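Local coordinates for CurH (PDB 3KG7), which probably removes water from a beta-hydroxyacyl chain carried on an acyl carrier protein during assembly of the polyketide curacin, at residues 172-177 with 181-186; 132-137 with 247-252. One frame throughout, in Å; residues are numbered along the deposited sequence.

Contact 1. Residues 172-177 with 181-186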
ATOM      1  N   ARG C 172      13.380  -9.182 -35.539  1.00 86.55           N
ATOM      2  CA  ARG C 172      13.662 -10.267 -36.472  1.00 88.17           C
ATOM      3  C   ARG C 172      14.146  -9.751 -37.832  1.00 88.09           C
ATOM      4  O   ARG C 172      15.119 -10.271 -38.388  1.00 88.76           O
ATOM      5  CB  ARG C 172      12.436 -11.173 -36.637  1.00 90.90           C
ATOM      6  CG  ARG C 172      12.785 -12.594 -37.063  1.00 95.40           C
ATOM      7  CD  ARG C 172      11.570 -13.523 -37.086  1.00 96.63           C
ATOM      8  NE  ARG C 172      11.975 -14.924 -36.943  1.00100.94           N
ATOM      9  CZ  ARG C 172      12.376 -15.710 -37.942  1.00102.02           C
ATOM     10  NH1 ARG C 172      12.428 -15.255 -39.188  1.00102.54           N
ATOM     11  NH2 ARG C 172      12.728 -16.964 -37.691  1.00102.51           N
ATOM     12  N   GLN C 173      13.471  -8.731 -38.360  1.00 88.55           N
ATOM     13  CA  GLN C 173      13.818  -8.163 -39.665  1.00 88.71           C
ATOM     14  C   GLN C 173      13.475  -6.676 -39.733  1.00 87.13           C
ATOM     15  O   GLN C 173      12.508  -6.225 -39.119  1.00 87.59           O
ATOM     16  CB  GLN C 173      13.104  -8.930 -40.784  1.00 89.90           C
ATOM     17  CG  GLN C 173      13.731  -8.782 -42.168  1.00 93.07           C
ATOM     18  CD  GLN C 173      15.026  -9.559 -42.323  1.00 95.24           C
ATOM     19  OE1 GLN C 173      15.199 -10.627 -41.734  1.00 96.95           O
ATOM     20  NE2 GLN C 173      15.944  -9.026 -43.125  1.00 95.44           N
ATOM     21  N   ALA C 174      14.274  -5.922 -40.480  1.00 86.79           N
ATOM     22  CA  ALA C 174      14.053  -4.491 -40.639  1.00 87.33           C
ATOM     23  C   ALA C 174      14.033  -4.076 -42.110  1.00 88.29           C
ATOM     24  O   ALA C 174      14.849  -4.543 -42.907  1.00 89.92           O
ATOM     25  CB  ALA C 174      15.111  -3.715 -39.881  1.00 87.07           C
ATOM     26  N   TRP C 175      13.089  -3.207 -42.464  1.00 88.05           N
ATOM     27  CA  TRP C 175      13.033  -2.629 -43.804  1.00 88.76           C
ATOM     28  C   TRP C 175      13.057  -1.105 -43.720  1.00 90.65           C
ATOM     29  O   TRP C 175      12.614  -0.524 -42.728  1.00 91.87           O
ATOM     30  CB  TRP C 175      11.777  -3.089 -44.544  1.00 86.17           C
ATOM     31  CG  TRP C 175      11.678  -4.575 -44.778  1.00 85.42           C
ATOM     32  CD1 TRP C 175      12.091  -5.259 -45.886  1.00 84.70           C
ATOM     33  CD2 TRP C 175      11.103  -5.552 -43.894  1.00 84.60           C
ATOM     34  NE1 TRP C 175      11.820  -6.600 -45.745  1.00 84.61           N
ATOM     35  CE2 TRP C 175      11.215  -6.807 -44.531  1.00 84.63           C
ATOM     36  CE3 TRP C 175      10.506  -5.487 -42.628  1.00 84.26           C
ATOM     37  CZ2 TRP C 175      10.755  -7.992 -43.942  1.00 84.45           C
ATOM     38  CZ3 TRP C 175      10.048  -6.668 -42.044  1.00 84.51           C
ATOM     39  CH2 TRP C 175      10.176  -7.901 -42.703  1.00 84.37           C
ATOM     40  N   ILE C 176      13.569  -0.467 -44.768  1.00 92.52           N
ATOM     41  CA  ILE C 176      13.669   0.992 -44.820  1.00 94.37           C
ATOM     42  C   ILE C 176      13.329   1.566 -46.204  1.00 95.22           C
ATOM     43  O   ILE C 176      13.750   1.037 -47.235  1.00 94.48           O
ATOM     44  CB  ILE C 176      15.076   1.486 -44.343  1.00 94.32           C
ATOM     45  CG1 ILE C 176      15.065   2.985 -44.023  1.00 94.25           C
ATOM     46  CG2 ILE C 176      16.184   1.132 -45.350  1.00 94.33           C
ATOM     47  CD1 ILE C 176      14.538   3.300 -42.648  1.00 93.57           C
ATOM     48  N   GLY C 177      12.543   2.637 -46.204  1.00 96.23           N
ATOM     49  CA  GLY C 177      12.282   3.416 -47.405  1.00 97.57           C
ATOM     50  C   GLY C 177      12.766   4.835 -47.187  1.00 98.21           C
ATOM     51  O   GLY C 177      13.389   5.134 -46.162  1.00 98.25           O
ATOM     52  N   SER C 181       9.344   3.271 -42.639  1.00 88.56           N
ATOM     53  CA  SER C 181      10.156   2.193 -42.061  1.00 86.51           C
ATOM     54  C   SER C 181       9.274   1.086 -41.498  1.00 85.69           C
ATOM     55  O   SER C 181       8.146   1.344 -41.071  1.00 86.59           O
ATOM     56  CB  SER C 181      11.090   2.726 -40.968  1.00 86.42           C
ATOM     57  OG  SER C 181      10.381   3.084 -39.792  1.00 86.94           O
ATOM     58  N   LEU C 182       9.790  -0.142 -41.487  1.00 84.67           N
ATOM     59  CA  LEU C 182       9.054  -1.282 -40.925  1.00 83.55           C
ATOM     60  C   LEU C 182       9.949  -2.266 -40.168  1.00 83.56           C
ATOM     61  O   LEU C 182      10.990  -2.688 -40.680  1.00 84.40           O
ATOM     62  CB  LEU C 182       8.280  -2.018 -42.026  1.00 82.85           C
ATOM     63  CG  LEU C 182       7.325  -3.151 -41.619  1.00 82.29           C
ATOM     64  CD1 LEU C 182       6.036  -2.614 -41.004  1.00 81.62           C
ATOM     65  CD2 LEU C 182       7.015  -4.035 -42.819  1.00 82.26           C
ATOM     66  N   LEU C 183       9.525  -2.633 -38.958  1.00 83.23           N
ATOM     67  CA  LEU C 183      10.221  -3.630 -38.138  1.00 82.93           C
ATOM     68  C   LEU C 183       9.357  -4.872 -37.916  1.00 83.03           C
ATOM     69  O   LEU C 183       8.188  -4.764 -37.536  1.00 81.42           O
ATOM     70  CB  LEU C 183      10.603  -3.045 -36.771  1.00 82.49           C
ATOM     71  CG  LEU C 183      11.699  -1.980 -36.657  1.00 82.57           C
ATOM     72  CD1 LEU C 183      11.683  -1.319 -35.286  1.00 80.70           C
ATOM     73  CD2 LEU C 183      13.066  -2.570 -36.936  1.00 82.47           C
ATOM     74  N   GLU C 184       9.934  -6.048 -38.151  1.00 83.40           N
ATOM     75  CA  GLU C 184       9.284  -7.308 -37.793  1.00 84.25           C
ATOM     76  C   GLU C 184       9.765  -7.726 -36.406  1.00 85.23           C
ATOM     77  O   GLU C 184      10.964  -7.937 -36.196  1.00 86.23           O
ATOM     78  CB  GLU C 184       9.584  -8.396 -38.830  1.00 83.87           C
ATOM     79  CG  GLU C 184       8.894  -9.736 -38.567  1.00 83.95           C
ATOM     80  CD  GLU C 184       9.147 -10.762 -39.663  1.00 84.71           C
ATOM     81  OE1 GLU C 184       8.814 -10.484 -40.837  1.00 85.36           O
ATOM     82  OE2 GLU C 184       9.672 -11.853 -39.347  1.00 85.12           O
ATOM     83  N   ILE C 185       8.827  -7.841 -35.470  1.00 84.13           N
ATOM     84  CA  ILE C 185       9.158  -8.042 -34.062  1.00 83.65           C
ATOM     85  C   ILE C 185       8.586  -9.350 -33.522  1.00 84.33           C
ATOM     86  O   ILE C 185       7.419  -9.666 -33.762  1.00 85.17           O
ATOM     87  CB  ILE C 185       8.689  -6.839 -33.217  1.00 83.63           C
ATOM     88  CG1 ILE C 185       9.493  -5.594 -33.601  1.00 84.12           C
ATOM     89  CG2 ILE C 185       8.835  -7.119 -31.734  1.00 83.77           C
ATOM     90  CD1 ILE C 185       8.790  -4.291 -33.289  1.00 86.00           C
ATOM     91  N   GLU C 186       9.425 -10.101 -32.805  1.00 84.10           N
ATOM     92  CA  GLU C 186       9.051 -11.369 -32.178  1.00 85.65           C
ATOM     93  C   GLU C 186       9.593 -11.428 -30.745  1.00 85.04           C
ATOM     94  O   GLU C 186      10.433 -10.611 -30.365  1.00 86.55           O
ATOM     95  CB  GLU C 186       9.586 -12.556 -32.998  1.00 87.80           C
ATOM     96  CG  GLU C 186      11.117 -12.723 -32.951  1.00 92.06           C
ATOM     97  CD  GLU C 186      11.608 -14.069 -33.483  1.00 92.52           C
ATOM     98  OE1 GLU C 186      10.849 -15.064 -33.424  1.00 94.44           O
ATOM     99  OE2 GLU C 186      12.769 -14.132 -33.952  1.00 93.88           O
TER
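Trp175 and Leu182 lie side by side and point the same way, with Leu182 CD2 3.8 Å from Trp175 CE3. Farther along the indole, Glu184 OE1 comes to the edge in the ring plane, 3.5 Å from Trp175 CH2, its carboxylate tilted 47° to the ring, while Gln173 CG lies over one face, toward its rim. With its CG anti to the carbonyl carbon (chi1 -62°), Trp175 lays the six-membered ring along the neighbouring strand. Were Trp175 replaced by an alanine, Leu182 CD2 would probably lose its aromatic neighbour and a gap would open beside Cys142 of helix 138-144. Two antiparallel strands of a beta hairpin set this up, Trp175 N reaching Leu182 O at 2.8 Å and Leu182 N returning to Trp175 O at 3.1 Å. At the far end a classic beta bulge sets Arg172 and Gln173 both opposite Glu184; Glu184 O accepts Arg172 N at 2.8 Å and, weakly, Gln173 N. Arg172 there points toward the acids: NE forms a salt bridge to Glu186 OE2 (3.2 Å), its hydrogen bond weak. The guanidinium and Glu184 carboxylate planes are 19° apart, their charges beyond salt-bridge distance. Arg243 adds a long, weak ion pair to Glu184.

Contact 2. Residues 132-137 with 247-252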
ATOM      1  N   PRO C 132      -9.283   0.122 -34.143  1.00 66.63           N
ATOM      2  CA  PRO C 132      -8.277   0.331 -35.186  1.00 69.19           C
ATOM      3  C   PRO C 132      -8.856   0.327 -36.597  1.00 72.04           C
ATOM      4  O   PRO C 132      -9.689  -0.522 -36.926  1.00 73.88           O
ATOM      5  CB  PRO C 132      -7.324  -0.856 -34.997  1.00 69.45           C
ATOM      6  CG  PRO C 132      -8.044  -1.817 -34.084  1.00 68.09           C
ATOM      7  CD  PRO C 132      -8.877  -0.952 -33.220  1.00 67.05           C
ATOM      8  N   THR C 133      -8.410   1.275 -37.416  1.00 73.96           N
ATOM      9  CA  THR C 133      -8.989   1.488 -38.741  1.00 74.46           C
ATOM     10  C   THR C 133      -8.018   1.153 -39.884  1.00 75.61           C
ATOM     11  O   THR C 133      -8.410   0.586 -40.904  1.00 73.66           O
ATOM     12  CB  THR C 133      -9.569   2.928 -38.875  1.00 73.47           C
ATOM     13  OG1 THR C 133     -10.292   3.043 -40.102  1.00 74.76           O
ATOM     14  CG2 THR C 133      -8.475   4.001 -38.824  1.00 72.03           C
ATOM     15  N   LEU C 134      -6.748   1.495 -39.676  1.00 79.21           N
ATOM     16  CA  LEU C 134      -5.677   1.294 -40.650  1.00 80.94           C
ATOM     17  C   LEU C 134      -5.369  -0.187 -40.890  1.00 81.99           C
ATOM     18  O   LEU C 134      -5.012  -0.917 -39.962  1.00 82.91           O
ATOM     19  CB  LEU C 134      -4.418   2.034 -40.168  1.00 80.67           C
ATOM     20  CG  LEU C 134      -3.035   1.874 -40.805  1.00 80.17           C
ATOM     21  CD1 LEU C 134      -2.900   2.665 -42.104  1.00 78.60           C
ATOM     22  CD2 LEU C 134      -1.985   2.327 -39.797  1.00 80.52           C
ATOM     23  N   SER C 135      -5.533  -0.618 -42.139  1.00 82.30           N
ATOM     24  CA  SER C 135      -5.097  -1.938 -42.593  1.00 82.68           C
ATOM     25  C   SER C 135      -3.771  -1.780 -43.356  1.00 83.16           C
ATOM     26  O   SER C 135      -3.287  -0.656 -43.516  1.00 83.36           O
ATOM     27  CB  SER C 135      -6.180  -2.569 -43.481  1.00 82.03           C
ATOM     28  OG  SER C 135      -5.760  -3.809 -44.029  1.00 81.66           O
ATOM     29  N   VAL C 136      -3.185  -2.898 -43.799  1.00 82.49           N
ATOM     30  CA  VAL C 136      -1.951  -2.910 -44.611  1.00 82.33           C
ATOM     31  C   VAL C 136      -1.741  -4.290 -45.264  1.00 82.68           C
ATOM     32  O   VAL C 136      -1.878  -5.319 -44.597  1.00 83.31           O
ATOM     33  CB  VAL C 136      -0.680  -2.473 -43.779  1.00 80.63           C
ATOM     34  CG1 VAL C 136       0.550  -3.291 -44.143  1.00 80.69           C
ATOM     35  CG2 VAL C 136      -0.382  -0.988 -43.956  1.00 79.11           C
ATOM     36  N   ASP C 137      -1.430  -4.308 -46.562  1.00 82.63           N
ATOM     37  CA  ASP C 137      -0.992  -5.545 -47.222  1.00 83.08           C
ATOM     38  C   ASP C 137       0.501  -5.747 -46.971  1.00 83.57           C
ATOM     39  O   ASP C 137       1.342  -5.041 -47.542  1.00 83.44           O
ATOM     40  CB  ASP C 137      -1.286  -5.534 -48.727  1.00 82.71           C
ATOM     41  CG  ASP C 137      -1.147  -6.919 -49.365  1.00 82.23           C
ATOM     42  OD1 ASP C 137      -0.324  -7.074 -50.290  1.00 81.47           O
ATOM     43  OD2 ASP C 137      -1.858  -7.857 -48.940  1.00 81.67           O
ATOM     44  N   TYR C 247       5.394   0.067 -37.677  1.00 80.73           N
ATOM     45  CA  TYR C 247       5.328   0.787 -38.945  1.00 80.96           C
ATOM     46  C   TYR C 247       5.397   2.298 -38.710  1.00 81.51           C
ATOM     47  O   TYR C 247       4.580   2.855 -37.981  1.00 82.51           O
ATOM     48  CB  TYR C 247       4.023   0.387 -39.655  1.00 81.11           C
ATOM     49  CG  TYR C 247       3.840   0.876 -41.072  1.00 81.95           C
ATOM     50  CD1 TYR C 247       4.855   0.743 -42.023  1.00 82.46           C
ATOM     51  CD2 TYR C 247       2.628   1.440 -41.479  1.00 82.88           C
ATOM     52  CE1 TYR C 247       4.679   1.186 -43.335  1.00 81.54           C
ATOM     53  CE2 TYR C 247       2.439   1.883 -42.799  1.00 81.62           C
ATOM     54  CZ  TYR C 247       3.470   1.752 -43.711  1.00 81.28           C
ATOM     55  OH  TYR C 247       3.302   2.188 -45.001  1.00 82.53           O
ATOM     56  N   VAL C 248       6.387   2.951 -39.309  1.00 80.93           N
ATOM     57  CA  VAL C 248       6.522   4.408 -39.211  1.00 82.17           C
ATOM     58  C   VAL C 248       6.261   5.023 -40.585  1.00 83.13           C
ATOM     59  O   VAL C 248       6.929   4.679 -41.561  1.00 83.23           O
ATOM     60  CB  VAL C 248       7.913   4.827 -38.656  1.00 81.45           C
ATOM     61  CG1 VAL C 248       8.019   6.345 -38.515  1.00 80.80           C
ATOM     62  CG2 VAL C 248       8.176   4.154 -37.319  1.00 79.47           C
ATOM     63  N   GLU C 249       5.283   5.924 -40.653  1.00 85.66           N
ATOM     64  CA  GLU C 249       4.796   6.457 -41.933  1.00 87.33           C
ATOM     65  C   GLU C 249       5.503   7.729 -42.403  1.00 88.33           C
ATOM     66  O   GLU C 249       5.566   7.989 -43.605  1.00 89.82           O
ATOM     67  CB  GLU C 249       3.281   6.676 -41.883  1.00 88.06           C
ATOM     68  CG  GLU C 249       2.478   5.381 -41.918  1.00 91.04           C
ATOM     69  CD  GLU C 249       1.067   5.536 -41.366  1.00 93.73           C
ATOM     70  OE1 GLU C 249       0.271   6.314 -41.935  1.00 95.14           O
ATOM     71  OE2 GLU C 249       0.743   4.865 -40.364  1.00 94.53           O
ATOM     72  N   GLU C 250       6.023   8.523 -41.470  1.00 89.90           N
ATOM     73  CA  GLU C 250       6.778   9.732 -41.831  1.00 91.20           C
ATOM     74  C   GLU C 250       8.067   9.891 -41.016  1.00 91.91           C
ATOM     75  O   GLU C 250       8.138   9.415 -39.880  1.00 92.84           O
ATOM     76  CB  GLU C 250       5.900  10.998 -41.788  1.00 91.72           C
ATOM     77  CG  GLU C 250       4.983  11.148 -40.579  1.00 93.59           C
ATOM     78  CD  GLU C 250       4.085  12.375 -40.679  1.00 94.00           C
ATOM     79  OE1 GLU C 250       4.611  13.508 -40.686  1.00 94.13           O
ATOM     80  OE2 GLU C 250       2.850  12.211 -40.743  1.00 95.25           O
ATOM     81  N   PRO C 251       9.104  10.527 -41.611  1.00 92.21           N
ATOM     82  CA  PRO C 251      10.367  10.776 -40.904  1.00 91.52           C
ATOM     83  C   PRO C 251      10.189  11.589 -39.620  1.00 90.41           C
ATOM     84  O   PRO C 251       9.225  12.347 -39.489  1.00 90.56           O
ATOM     85  CB  PRO C 251      11.195  11.560 -41.928  1.00 91.62           C
ATOM     86  CG  PRO C 251      10.632  11.161 -43.247  1.00 91.45           C
ATOM     87  CD  PRO C 251       9.164  11.016 -43.003  1.00 91.83           C
ATOM     88  N   SER C 252      11.121  11.416 -38.688  1.00 89.37           N
ATOM     89  CA  SER C 252      11.052  12.062 -37.378  1.00 88.63           C
ATOM     90  C   SER C 252      11.083  13.586 -37.475  1.00 87.66           C
ATOM     91  O   SER C 252      11.878  14.152 -38.224  1.00 88.15           O
ATOM     92  CB  SER C 252      12.183  11.564 -36.470  1.00 87.90           C
ATOM     93  OG  SER C 252      13.442  11.669 -37.109  1.00 87.14           O
TER
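Val136 and Tyr247 make the apolar part of this small surface contact, their side chains crossing at a slant with Val136 CG2 4.2 Å from Tyr247 CE2. Only side chains meet: the two backbones stay far apart, the CA atoms of Val136 and Tyr247 being 9.9 Å from each other. The phenol spans about half of that interval, with Tyr247 CG anti to the backbone N (chi1 -172°), which sends the ring out from the strand toward the loop. Beyond this pair, Leu141 touches both Val136 and Tyr247, and so draws helix 138-144 into the same apolar patch.

In the double hotdog fold of polyketide synthase dehydratases, two hotdog units follow one another in a single chain. Residues 132-137 probably belong to the linker between them; they follow strand 117-124 and run up to Asp137, the N-cap residue of helix 138-144. Tyr247 sits on strand 243-255, which probably belongs to the second unit, so the contact lays the connecting loop against the sheet of that unit.

The second kind of contact sets a methyl against a carboxylate. Leu134 and Glu249 approach from opposite directions, and Leu134 CD2 stands 3.8 Å from Glu249 OE2, a van der Waals approach in which the acid finds no hydrogen-bond donor on the loop. The extended Glu249 chain also packs on Tyr247, two residues earlier: Glu249 CG lies 3.6 Å from Tyr247 CE2, on the other side of the ring plane from Val136. Gln266 of strand 260-268 touches both Leu134 and Glu249. Backbone hydrogen bonding steadies each partner separately, Leu134 pairing with Ala274 and Tyr247 with Gln266.

Overall arrangement
From the N terminus, the chain first passes through strands that probably make up the first hotdog unit, then enters 132-137, the opening side of contact 2. Helices 138-144 and 150-159 follow before the chain reaches 172-177, which turns straight back along 181-186 to close the short hairpin of contact 1. The return to 247-252 then completes contact 2, a loop more than a hundred residues long within which contact 1 is nested. Strands 181-186 and 243-255 are sheet neighbours, joined where Ser181 O probably accepts a hydrogen bond from Val248 N at 3.0 Å. Helix 138-144 packs against side chains of both contacts, so residues 132-137, the helix and the hairpin meet around Leu182 and Tyr247.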